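Local atomic coordinates of cellobiose 2-epimerase (Ruminococcus albus, PDB entry 3VW5), a protein that catalyses the reversible epimerization of cellobiose to 4-O-beta-D-glucosyl-D-mannose, acting on an unmodified sugar. Residues Ala268-Asp271 and Leu272-His276. The protein carries 2 engineered substitutions. Sequence-based numbering, arbitrary orientation.
Sequences AEMD and LKISH
Met270 and Ile274, one turn apart on helix 261-281, meet through apolar carbons, CG of Met270 lying 4.3 Å from CD1 of Ile274. In Ile274, CG1 lies anti to the carbonyl carbon (chi1 -58°) and the chain is extended beyond it (chi2 171°), which together carry CD1 back toward the preceding turn. CD1 also comes 4.3 Å from Asp271 OD1, so the isoleucine tip approaches both a thioether chain and a carboxylate oxygen. Beneath these side chains the backbone is bonded i to i+4: Ile274 N donates to Met270 O (3.0 Å), Ser275 N to Asp271 O (2.7 Å) and Leu272 N to Ala268 O. On the outer side, the extended chain of Lys273 runs past Glu269 O, but its NZ stops 5.3 Å from Glu269 OE1, so the opposite charges are near without pairing directly. Met251 of helix 241-258 packs against Met270 and Asp271, Thr248 meets Ile274, and Tyr217 touches Met270, Lys273 and Ile274. Asp252 brings a second carboxylate close to that of Asp271. With Met270, Asp271, Ile274 and Ser275 buried against helix 241-258, and Leu272 and Ser275 meeting Ala316 of helix 303-318, this is helix packing of the (alpha/alpha)6 barrel.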
loop_
_atom_site.group_PDB
_atom_site.type_symbol
_atom_site.label_atom_id
_atom_site.label_comp_id
_atom_site.label_asym_id
_atom_site.label_seq_id
_atom_site.Cartn_x
_atom_site.Cartn_y
_atom_site.Cartn_z
ATOM N N ALA A 268 -14.343 10.914 9.385
ATOM C CA ALA A 268 -13.416 12.008 9.644
ATOM C C ALA A 268 -13.168 12.209 11.136
ATOM O O ALA A 268 -12.068 12.610 11.549
ATOM C CB ALA A 268 -13.904 13.293 9.003
ATOM N N GLU A 269 -14.174 11.927 11.956
ATOM C CA GLU A 269 -13.989 12.079 13.397
ATOM C C GLU A 269 -13.219 10.911 13.984
ATOM O O GLU A 269 -12.362 11.106 14.840
ATOM C CB GLU A 269 -15.321 12.290 14.122
ATOM C CG GLU A 269 -15.987 13.594 13.712
ATOM C CD GLU A 269 -16.946 14.142 14.759
ATOM O OE1 GLU A 269 -17.057 13.519 15.850
ATOM O OE2 GLU A 269 -17.585 15.198 14.486
ATOM N N MET A 270 -13.512 9.702 13.513
ATOM C CA MET A 270 -12.778 8.521 13.951
ATOM C C MET A 270 -11.313 8.619 13.519
ATOM O O MET A 270 -10.399 8.445 14.326
ATOM C CB MET A 270 -13.410 7.248 13.388
ATOM C CG MET A 270 -12.838 5.962 13.974
ATOM S SD MET A 270 -13.444 4.471 13.157
ATOM C CE MET A 270 -12.697 4.627 11.538
ATOM N N ASP A 271 -11.101 8.920 12.243
ATOM C CA ASP A 271 -9.755 9.027 11.692
ATOM C C ASP A 271 -8.879 10.071 12.401
ATOM O O ASP A 271 -7.689 9.817 12.679
ATOM C CB ASP A 271 -9.837 9.298 10.191
ATOM C CG ASP A 271 -10.418 8.126 9.434
ATOM O OD1 ASP A 271 -10.264 6.986 9.928
ATOM O OD2 ASP A 271 -11.026 8.337 8.361
ATOM N N LEU A 272 -9.471 11.232 12.690
ATOM C CA LEU A 272 -8.793 12.252 13.481
ATOM C C LEU A 272 -8.373 11.691 14.844
ATOM O O LEU A 272 -7.260 11.945 15.316
ATOM C CB LEU A 272 -9.678 13.486 13.660
ATOM C CG LEU A 272 -9.459 14.624 12.656
ATOM C CD1 LEU A 272 -10.431 15.755 12.900
ATOM C CD2 LEU A 272 -8.038 15.142 12.713
ATOM N N LYS A 273 -9.257 10.925 15.482
ATOM C CA LYS A 273 -8.935 10.401 16.798
ATOM C C LYS A 273 -7.723 9.496 16.709
ATOM O O LYS A 273 -6.863 9.517 17.584
ATOM C CB LYS A 273 -10.117 9.643 17.405
ATOM C CG LYS A 273 -11.127 10.533 18.095
ATOM C CD LYS A 273 -12.299 9.731 18.586
ATOM C CE LYS A 273 -13.525 10.615 18.737
ATOM N NZ LYS A 273 -14.760 9.785 18.891
ATOM N N ILE A 274 -7.670 8.705 15.646
ATOM C CA ILE A 274 -6.546 7.814 15.400
ATOM C C ILE A 274 -5.306 8.647 15.077
ATOM O O ILE A 274 -4.220 8.358 15.559
ATOM C CB ILE A 274 -6.859 6.824 14.256
ATOM C CG1 ILE A 274 -8.114 6.009 14.606
ATOM C CG2 ILE A 274 -5.641 5.930 13.951
ATOM C CD1 ILE A 274 -8.629 5.163 13.479
ATOM N N SER A 275 -5.484 9.686 14.268
ATOM C CA SER A 275 -4.398 10.602 13.955
ATOM C C SER A 275 -3.783 11.227 15.197
ATOM O O SER A 275 -2.557 11.274 15.331
ATOM C CB SER A 275 -4.888 11.710 13.042
ATOM O OG SER A 275 -4.854 11.281 11.702
ATOM N N HIS A 276 -4.620 11.738 16.094
ATOM C CA HIS A 276 -4.080 12.394 17.274
ATOM C C HIS A 276 -3.326 11.389 18.101
ATOM O O HIS A 276 -2.240 11.686 18.594
ATOM C CB HIS A 276 -5.164 13.083 18.122
ATOM C CG HIS A 276 -5.535 14.444 17.620
ATOM N ND1 HIS A 276 -4.700 15.540 17.768
ATOM C CD2 HIS A 276 -6.632 14.880 16.940
ATOM C CE1 HIS A 276 -5.284 16.604 17.207
ATOM N NE2 HIS A 276 -6.458 16.230 16.706
#